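Local atomic coordinates of GTP-binding protein (Thermus thermophilus, PDB entry 2DBY), a protein that binds guanine nucleotides such as GDP and is probably a ribosome-associated ATPase of the YchF/OLA1 family. Residues 279-287 / 296-304; 1-9 / 70-78. One frame throughout, in Å; residues are numbered along the deposited sequence.

Contact 1. Residues 279-287 / 296-304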
loop_
_atom_site.group_PDB
_atom_site.type_symbol
_atom_site.label_atom_id
_atom_site.label_comp_id
_atom_site.label_asym_id
_atom_site.label_seq_id
_atom_site.Cartn_x
_atom_site.Cartn_y
_atom_site.Cartn_z
ATOM N N TYR A 279 3.164 0.037 -0.351
ATOM C CA TYR A 279 3.200 -1.281 -0.981
ATOM C C TYR A 279 3.138 -2.337 0.120
ATOM O O TYR A 279 2.391 -3.310 0.012
ATOM C CB TYR A 279 4.506 -1.450 -1.775
ATOM C CG TYR A 279 4.390 -2.290 -3.038
ATOM C CD1 TYR A 279 3.567 -1.884 -4.095
ATOM C CD2 TYR A 279 5.182 -3.432 -3.219
ATOM C CE1 TYR A 279 3.545 -2.576 -5.299
ATOM C CE2 TYR A 279 5.169 -4.136 -4.428
ATOM C CZ TYR A 279 4.353 -3.697 -5.461
ATOM O OH TYR A 279 4.362 -4.338 -6.669
ATOM N N ARG A 280 3.918 -2.136 1.185
ATOM C CA ARG A 280 3.928 -3.079 2.301
ATOM C C ARG A 280 2.599 -3.092 3.040
ATOM O O ARG A 280 2.095 -4.152 3.405
ATOM C CB ARG A 280 5.044 -2.743 3.309
ATOM C CG ARG A 280 6.469 -2.993 2.776
ATOM C CD ARG A 280 7.499 -2.873 3.896
ATOM N NE ARG A 280 7.641 -1.501 4.388
ATOM C CZ ARG A 280 8.419 -0.577 3.821
ATOM N NH1 ARG A 280 9.136 -0.863 2.740
ATOM N NH2 ARG A 280 8.491 0.629 4.342
ATOM N N ALA A 281 2.026 -1.914 3.255
ATOM C CA ALA A 281 0.757 -1.818 3.977
ATOM C C ALA A 281 -0.343 -2.550 3.233
ATOM O O ALA A 281 -1.212 -3.194 3.852
ATOM C CB ALA A 281 0.364 -0.339 4.168
ATOM N N LEU A 282 -0.326 -2.455 1.909
ATOM C CA LEU A 282 -1.337 -3.102 1.081
ATOM C C LEU A 282 -1.018 -4.593 0.860
ATOM O O LEU A 282 -1.762 -5.295 0.167
ATOM C CB LEU A 282 -1.466 -2.381 -0.273
ATOM C CG LEU A 282 -1.986 -0.935 -0.198
ATOM C CD1 LEU A 282 -1.896 -0.234 -1.565
ATOM C CD2 LEU A 282 -3.409 -0.948 0.300
ATOM N N ASP A 283 0.079 -5.053 1.461
ATOM C CA ASP A 283 0.548 -6.450 1.364
ATOM C C ASP A 283 0.737 -6.881 -0.085
ATOM O O ASP A 283 0.268 -7.940 -0.500
ATOM C CB ASP A 283 -0.452 -7.390 2.032
ATOM C CG ASP A 283 0.152 -8.746 2.368
ATOM O OD1 ASP A 283 -0.631 -9.687 2.615
ATOM O OD2 ASP A 283 1.401 -8.874 2.401
ATOM N N LEU A 284 1.460 -6.071 -0.846
ATOM C CA LEU A 284 1.645 -6.356 -2.260
ATOM C C LEU A 284 3.022 -6.887 -2.604
ATOM O O LEU A 284 3.968 -6.759 -1.823
ATOM C CB LEU A 284 1.406 -5.076 -3.054
ATOM C CG LEU A 284 0.069 -4.395 -2.773
ATOM C CD1 LEU A 284 0.036 -3.058 -3.508
ATOM C CD2 LEU A 284 -1.075 -5.311 -3.219
ATOM N N LEU A 285 3.117 -7.497 -3.781
ATOM C CA LEU A 285 4.402 -7.993 -4.277
ATOM C C LEU A 285 4.473 -7.718 -5.768
ATOM O O LEU A 285 3.448 -7.536 -6.439
ATOM C CB LEU A 285 4.598 -9.487 -3.957
ATOM C CG LEU A 285 3.593 -10.562 -4.359
ATOM C CD1 LEU A 285 3.815 -10.957 -5.816
ATOM C CD2 LEU A 285 3.777 -11.789 -3.440
ATOM N N THR A 286 5.699 -7.644 -6.278
ATOM C CA THR A 286 5.953 -7.376 -7.675
ATOM C C THR A 286 6.399 -8.632 -8.416
ATOM O O THR A 286 7.213 -9.385 -7.885
ATOM C CB THR A 286 7.129 -6.370 -7.835
ATOM O OG1 THR A 286 6.818 -5.147 -7.148
ATOM C CG2 THR A 286 7.416 -6.093 -9.310
ATOM N N PHE A 287 5.845 -8.878 -9.608
ATOM C CA PHE A 287 6.367 -9.973 -10.442
ATOM C C PHE A 287 6.659 -9.302 -11.785
ATOM O O PHE A 287 6.132 -8.205 -12.068
ATOM C CB PHE A 287 5.398 -11.176 -10.564
ATOM C CG PHE A 287 4.215 -10.962 -11.469
ATOM C CD1 PHE A 287 4.346 -11.063 -12.856
ATOM C CD2 PHE A 287 2.952 -10.713 -10.931
ATOM C CE1 PHE A 287 3.235 -10.920 -13.695
ATOM C CE2 PHE A 287 1.846 -10.571 -11.760
ATOM C CZ PHE A 287 1.982 -10.673 -13.142
ATOM N N ARG A 296 8.591 -5.528 -17.730
ATOM C CA ARG A 296 7.556 -4.810 -16.991
ATOM C C ARG A 296 7.310 -5.408 -15.632
ATOM O O ARG A 296 7.390 -6.626 -15.435
ATOM C CB ARG A 296 6.242 -4.800 -17.790
ATOM C CG ARG A 296 5.058 -4.172 -17.047
ATOM C CD ARG A 296 3.899 -3.937 -18.008
ATOM N NE ARG A 296 2.730 -3.416 -17.310
ATOM C CZ ARG A 296 1.631 -2.974 -17.913
ATOM N NH1 ARG A 296 1.547 -2.984 -19.238
ATOM N NH2 ARG A 296 0.616 -2.525 -17.183
ATOM N N ALA A 297 6.993 -4.526 -14.683
ATOM C CA ALA A 297 6.723 -4.909 -13.308
ATOM C C ALA A 297 5.211 -4.914 -13.159
ATOM O O ALA A 297 4.552 -3.986 -13.635
ATOM C CB ALA A 297 7.320 -3.883 -12.355
ATOM N N TRP A 298 4.697 -5.959 -12.525
ATOM C CA TRP A 298 3.267 -6.131 -12.275
ATOM C C TRP A 298 3.062 -6.288 -10.782
ATOM O O TRP A 298 3.937 -6.778 -10.074
ATOM C CB TRP A 298 2.742 -7.379 -12.992
ATOM C CG TRP A 298 3.006 -7.383 -14.450
ATOM C CD1 TRP A 298 4.142 -7.825 -15.085
ATOM C CD2 TRP A 298 2.111 -6.964 -15.477
ATOM N NE1 TRP A 298 3.996 -7.710 -16.448
ATOM C CE2 TRP A 298 2.758 -7.186 -16.717
ATOM C CE3 TRP A 298 0.817 -6.426 -15.477
ATOM C CZ2 TRP A 298 2.150 -6.885 -17.946
ATOM C CZ3 TRP A 298 0.211 -6.127 -16.714
ATOM C CH2 TRP A 298 0.884 -6.360 -17.920
ATOM N N THR A 299 1.886 -5.893 -10.304
ATOM C CA THR A 299 1.579 -5.950 -8.872
ATOM C C THR A 299 0.347 -6.801 -8.558
ATOM O O THR A 299 -0.676 -6.680 -9.223
ATOM C CB THR A 299 1.282 -4.525 -8.339
ATOM O OG1 THR A 299 2.440 -3.708 -8.514
ATOM C CG2 THR A 299 0.900 -4.552 -6.855
ATOM N N VAL A 300 0.488 -7.680 -7.575
ATOM C CA VAL A 300 -0.606 -8.513 -7.089
ATOM C C VAL A 300 -0.503 -8.605 -5.577
ATOM O O VAL A 300 0.563 -8.384 -4.994
ATOM C CB VAL A 300 -0.573 -9.961 -7.649
ATOM C CG1 VAL A 300 -0.816 -9.936 -9.140
ATOM C CG2 VAL A 300 0.716 -10.634 -7.309
ATOM N N ARG A 301 -1.615 -8.935 -4.931
ATOM C CA ARG A 301 -1.618 -9.086 -3.483
ATOM C C ARG A 301 -0.890 -10.372 -3.093
ATOM O O ARG A 301 -0.942 -11.377 -3.808
ATOM C CB ARG A 301 -3.075 -9.130 -2.992
ATOM C CG ARG A 301 -3.865 -7.888 -3.352
ATOM C CD ARG A 301 -5.363 -8.103 -3.182
ATOM N NE ARG A 301 -6.088 -6.839 -3.228
ATOM C CZ ARG A 301 -7.408 -6.724 -3.098
ATOM N NH1 ARG A 301 -8.158 -7.805 -2.919
ATOM N NH2 ARG A 301 -7.978 -5.525 -3.131
ATOM N N ARG A 302 -0.185 -10.344 -1.977
ATOM C CA ARG A 302 0.503 -11.533 -1.514
ATOM C C ARG A 302 -0.560 -12.619 -1.332
ATOM O O ARG A 302 -1.612 -12.374 -0.731
ATOM C CB ARG A 302 1.216 -11.244 -0.189
ATOM C CG ARG A 302 1.863 -12.468 0.465
ATOM C CD ARG A 302 2.895 -12.066 1.523
ATOM N NE ARG A 302 4.193 -11.718 0.930
ATOM C CZ ARG A 302 4.479 -10.561 0.332
ATOM N NH1 ARG A 302 3.563 -9.604 0.243
ATOM N NH2 ARG A 302 5.688 -10.365 -0.192
ATOM N N GLY A 303 -0.294 -13.805 -1.876
ATOM C CA GLY A 303 -1.242 -14.900 -1.770
ATOM C C GLY A 303 -1.848 -15.248 -3.116
ATOM O O GLY A 303 -2.412 -16.330 -3.294
ATOM N N THR A 304 -1.723 -14.324 -4.062
ATOM C CA THR A 304 -2.232 -14.487 -5.420
ATOM C C THR A 304 -1.520 -15.645 -6.133
ATOM O O THR A 304 -0.288 -15.729 -6.124
ATOM C CB THR A 304 -2.023 -13.182 -6.238
ATOM O OG1 THR A 304 -2.739 -12.105 -5.614
ATOM C CG2 THR A 304 -2.522 -13.351 -7.681
HETATM O O HOH W 1 -2.597 -10.190 0.784
#

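Contact 2. Residues 1-9 / 70-78. With FMT (formic acid), chain E.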
loop_
_atom_site.group_PDB
_atom_site.type_symbol
_atom_site.label_atom_id
_atom_site.label_comp_id
_atom_site.label_asym_id
_atom_site.label_seq_id
_atom_site.Cartn_x
_atom_site.Cartn_y
_atom_site.Cartn_z
HETATM N N MSE A 1 -10.895 -0.017 -3.029
HETATM C CA MSE A 1 -9.748 0.464 -3.858
HETATM C C MSE A 1 -8.429 -0.034 -3.270
HETATM O O MSE A 1 -8.188 0.089 -2.054
HETATM C CB MSE A 1 -9.711 2.001 -3.889
HETATM C CG MSE A 1 -10.183 2.666 -5.183
HETATM SE SE MSE A 1 -9.719 4.567 -5.160
HETATM C CE MSE A 1 -10.789 5.064 -3.613
ATOM N N LEU A 2 -7.577 -0.591 -4.132
ATOM C CA LEU A 2 -6.259 -1.066 -3.708
ATOM C C LEU A 2 -5.430 0.221 -3.654
ATOM O O LEU A 2 -4.595 0.486 -4.529
ATOM C CB LEU A 2 -5.669 -2.006 -4.761
ATOM C CG LEU A 2 -4.427 -2.721 -4.246
ATOM C CD1 LEU A 2 -4.787 -3.532 -2.997
ATOM C CD2 LEU A 2 -3.869 -3.602 -5.333
ATOM N N ALA A 3 -5.664 1.028 -2.624
ATOM C CA ALA A 3 -4.995 2.303 -2.526
ATOM C C ALA A 3 -4.794 2.715 -1.074
ATOM O O ALA A 3 -5.427 2.171 -0.163
ATOM C CB ALA A 3 -5.826 3.382 -3.246
ATOM N N VAL A 4 -3.930 3.704 -0.888
ATOM C CA VAL A 4 -3.621 4.234 0.441
ATOM C C VAL A 4 -4.317 5.596 0.538
ATOM O O VAL A 4 -4.116 6.468 -0.316
ATOM C CB VAL A 4 -2.114 4.453 0.626
ATOM C CG1 VAL A 4 -1.828 5.070 2.015
ATOM C CG2 VAL A 4 -1.371 3.120 0.441
ATOM N N GLY A 5 -5.133 5.769 1.568
ATOM C CA GLY A 5 -5.832 7.035 1.750
ATOM C C GLY A 5 -5.002 7.939 2.657
ATOM O O GLY A 5 -4.671 7.541 3.776
ATOM N N ILE A 6 -4.645 9.131 2.172
ATOM C CA ILE A 6 -3.853 10.079 2.948
ATOM C C ILE A 6 -4.775 11.023 3.696
ATOM O O ILE A 6 -5.609 11.713 3.083
ATOM C CB ILE A 6 -2.902 10.911 2.041
ATOM C CG1 ILE A 6 -1.990 9.947 1.263
ATOM C CG2 ILE A 6 -2.061 11.891 2.921
ATOM C CD1 ILE A 6 -0.880 10.622 0.496
ATOM N N VAL A 7 -4.632 11.060 5.026
ATOM C CA VAL A 7 -5.482 11.925 5.829
ATOM C C VAL A 7 -4.658 12.910 6.619
ATOM O O VAL A 7 -3.461 12.707 6.827
ATOM C CB VAL A 7 -6.374 11.114 6.812
ATOM C CG1 VAL A 7 -7.125 10.040 6.058
ATOM C CG2 VAL A 7 -5.555 10.509 7.891
ATOM N N GLY A 8 -5.287 14.005 7.032
ATOM C CA GLY A 8 -4.546 14.973 7.820
ATOM C C GLY A 8 -5.469 16.038 8.373
ATOM O O GLY A 8 -6.429 16.424 7.703
ATOM N N LEU A 9 -5.210 16.495 9.590
ATOM C CA LEU A 9 -6.039 17.559 10.133
ATOM C C LEU A 9 -5.447 18.830 9.506
ATOM O O LEU A 9 -4.480 18.762 8.748
ATOM C CB LEU A 9 -5.957 17.565 11.662
ATOM C CG LEU A 9 -6.488 16.285 12.335
ATOM C CD1 LEU A 9 -6.639 16.508 13.836
ATOM C CD2 LEU A 9 -7.813 15.877 11.715
ATOM N N HIS A 70 3.246 0.794 -9.848
ATOM C CA HIS A 70 3.004 1.997 -9.067
ATOM C C HIS A 70 2.142 1.692 -7.844
ATOM O O HIS A 70 1.656 0.565 -7.680
ATOM C CB HIS A 70 2.268 3.010 -9.955
ATOM C CG HIS A 70 1.009 2.468 -10.572
ATOM N ND1 HIS A 70 0.761 2.510 -11.927
ATOM C CD2 HIS A 70 -0.070 1.869 -10.013
ATOM C CE1 HIS A 70 -0.415 1.959 -12.178
ATOM N NE2 HIS A 70 -0.940 1.560 -11.033
ATOM N N VAL A 71 1.970 2.708 -6.992
ATOM C CA VAL A 71 1.142 2.607 -5.791
ATOM C C VAL A 71 0.165 3.782 -5.839
ATOM O O VAL A 71 0.581 4.929 -6.030
ATOM C CB VAL A 71 1.982 2.720 -4.505
ATOM C CG1 VAL A 71 1.049 2.641 -3.267
ATOM C CG2 VAL A 71 3.007 1.613 -4.459
ATOM N N GLU A 72 -1.118 3.489 -5.655
ATOM C CA GLU A 72 -2.167 4.513 -5.715
ATOM C C GLU A 72 -2.451 5.152 -4.349
ATOM O O GLU A 72 -2.545 4.456 -3.348
ATOM C CB GLU A 72 -3.440 3.865 -6.262
ATOM C CG GLU A 72 -4.626 4.804 -6.463
ATOM C CD GLU A 72 -5.754 4.115 -7.209
ATOM O OE1 GLU A 72 -5.611 3.875 -8.417
ATOM O OE2 GLU A 72 -6.779 3.804 -6.587
ATOM N N PHE A 73 -2.595 6.481 -4.343
ATOM C CA PHE A 73 -2.850 7.249 -3.131
ATOM C C PHE A 73 -4.082 8.109 -3.353
ATOM O O PHE A 73 -4.260 8.656 -4.450
ATOM C CB PHE A 73 -1.660 8.164 -2.818
ATOM C CG PHE A 73 -0.462 7.433 -2.286
ATOM C CD1 PHE A 73 0.545 6.989 -3.146
ATOM C CD2 PHE A 73 -0.363 7.147 -0.926
ATOM C CE1 PHE A 73 1.637 6.265 -2.651
ATOM C CE2 PHE A 73 0.721 6.427 -0.420
ATOM C CZ PHE A 73 1.722 5.982 -1.279
ATOM N N VAL A 74 -4.909 8.239 -2.319
ATOM C CA VAL A 74 -6.114 9.047 -2.413
ATOM C C VAL A 74 -6.067 10.170 -1.383
ATOM O O VAL A 74 -5.729 9.924 -0.215
ATOM C CB VAL A 74 -7.343 8.182 -2.117
ATOM C CG1 VAL A 74 -8.623 9.025 -2.227
ATOM C CG2 VAL A 74 -7.372 6.996 -3.054
ATOM N N ASP A 75 -6.381 11.400 -1.795
ATOM C CA ASP A 75 -6.405 12.505 -0.851
ATOM C C ASP A 75 -7.782 12.371 -0.230
ATOM O O ASP A 75 -8.782 12.702 -0.886
ATOM C CB ASP A 75 -6.321 13.864 -1.562
ATOM C CG ASP A 75 -6.331 15.044 -0.585
ATOM O OD1 ASP A 75 -6.524 14.828 0.632
ATOM O OD2 ASP A 75 -6.142 16.200 -1.039
ATOM N N ILE A 76 -7.826 11.914 1.025
ATOM C CA ILE A 76 -9.101 11.696 1.697
ATOM C C ILE A 76 -9.667 13.021 2.089
ATOM O O ILE A 76 -9.078 13.781 2.865
ATOM C CB ILE A 76 -8.966 10.828 2.940
ATOM C CG1 ILE A 76 -8.538 9.402 2.548
ATOM C CG2 ILE A 76 -10.314 10.817 3.699
ATOM C CD1 ILE A 76 -9.583 8.594 1.809
ATOM N N ALA A 77 -10.846 13.257 1.554
ATOM C CA ALA A 77 -11.549 14.493 1.745
ATOM C C ALA A 77 -12.639 14.412 2.796
ATOM O O ALA A 77 -13.375 13.417 2.859
ATOM C CB ALA A 77 -12.134 14.892 0.440
ATOM N N GLY A 78 -12.713 15.459 3.621
ATOM C CA GLY A 78 -13.752 15.536 4.629
ATOM C C GLY A 78 -13.419 16.049 6.008
ATOM O O GLY A 78 -12.314 15.845 6.541
HETATM C C FMT E . 3.686 3.621 -13.460
HETATM O O1 FMT E . 2.562 3.406 -13.843
HETATM O O2 FMT E . 4.531 4.305 -14.231
HETATM O O HOH W 2 -1.973 0.769 -5.340
HETATM O O HOH W 3 -7.932 14.097 5.957
#

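Contact 1. Residues 279-287 / 296-304
Strands 284-287 and 296-301 pair antiparallel, their axes 4.6 Å apart at closest and 149° between their directions, with Leu285-Val300 and Phe287-Trp298 as hydrogen-bonded pairs. On the face carrying Phe287, Trp298 and Val300, CB of Trp298 sits over the Phe287 ring, 3.5 Å from its centroid, a CH-pi contact. The phenyl and the five-membered ring of the indole are nearly parallel (14°) but slid apart, so they barely overlap. A chi1 of 75° puts CG of Phe287 between the backbone N and the carbonyl carbon, which turns the ring across Trp298 CB, and CE2 meets Val300 CG1 in the ring plane. Cutting the Phe287 side chain back to an alanine is likely to leave Trp298 CB and Val300 CG1 without their ring partner and open a gap toward Ile313 of helix 306-313. This is a beta hairpin, entered from helix 270-281 through a Schellman motif at Asp283. There, Arg302 N donates to Asp283 O at 2.9 Å. The Arg302 chain is bent at chi3, and its NH1 forms a salt bridge with Asp283 OD2 (3.1 Å), coming from above the carboxylate plane, while Leu285 CD2 covers one guanidinium face. On the face of Thr286 and Thr299, the hydroxyl of Tyr279, from the preceding helix, is gripped by two hydrogen bonds: OH meets Thr299 OG1, near the ring plane, at 2.7 Å and Thr286 OG1 at 2.6 Å; Thr299 OG1 also bonds Thr69 of strand 66-75.

Contact 2. Residues 1-9 / 70-78
Two neighbouring parallel strands of the G-domain sheet meet here: strand 3-7, which runs into the P-loop, and the 70-75 part of strand 66-75. Val4 and Ile6 each bond twice to the partner strand. Val4 N donates to Glu72 O and its carbonyl O accepts from Val74 N, while Ile6 N reaches Val74 O at 2.7 Å and Ile6 O takes the N-H of Ile76. The Val4 O also receives a CA-H contact from Phe73. On the face toward helix 14-25, Val4 and Phe73 lie side by side and point the same way, with Val4 CB 3.6 Å from Phe73 CD2; from the next residue on that face, Ile6 CD1 approaches the same ring carbon at 3.8 Å. Ile6 itself packs on Phe18 and Leu21 of that helix.

On the opposite face, Ile76 CG1 lies 3.7 Å from Gly5 CA, where a beta carbon would collide with it. Toward the start of the strands, the Glu72 chain, extended with CG trans to the backbone N (chi1 -177°), lays OE2 3.5 Å from Ala3 CB and 3.4 Å from SE of selenomethionine Met1. The Met1 chain crosses Glu72 at about a right angle and bends at chi3, bringing CE to Val74 CG2. Near the start of the pairing, a water joins Leu2 O to Glu72 N. At the other end, Val7 CG1 rests on Ile76 CB, and Asp75, whose OD1 forms a salt bridge with Lys14, stands beside the nucleotide site. Gly8 and Leu9 follow directly on Val7, Leu9 touching GDP. The pairing of the strand before the P-loop with a strand ending in the aspartate of a DxxG (G3) sequence, Asp75 to Gly78, is characteristic of P-loop GTPases.

From the N terminus, strand 3-7 passes into the P-loop and helix 14-25, and contact 2 closes when the chain returns along strand 66-75, a loop of 60 residues between the two segments. Contact 1 lies much later and in series: only eight residues separate its segments, so it is a local hairpin, neither enclosing nor crossing the earlier loop. Their centres are 18 Å apart, yet they share one sheet, since strand 295-301 runs beside strand 66-75. Direct packing adds to this junction, with Tyr279 CD1 3.6 Å from Val71 CG2 and Leu284 against Leu2. Together they tie the hairpin of the C-terminal part to the nucleotide-binding G domain.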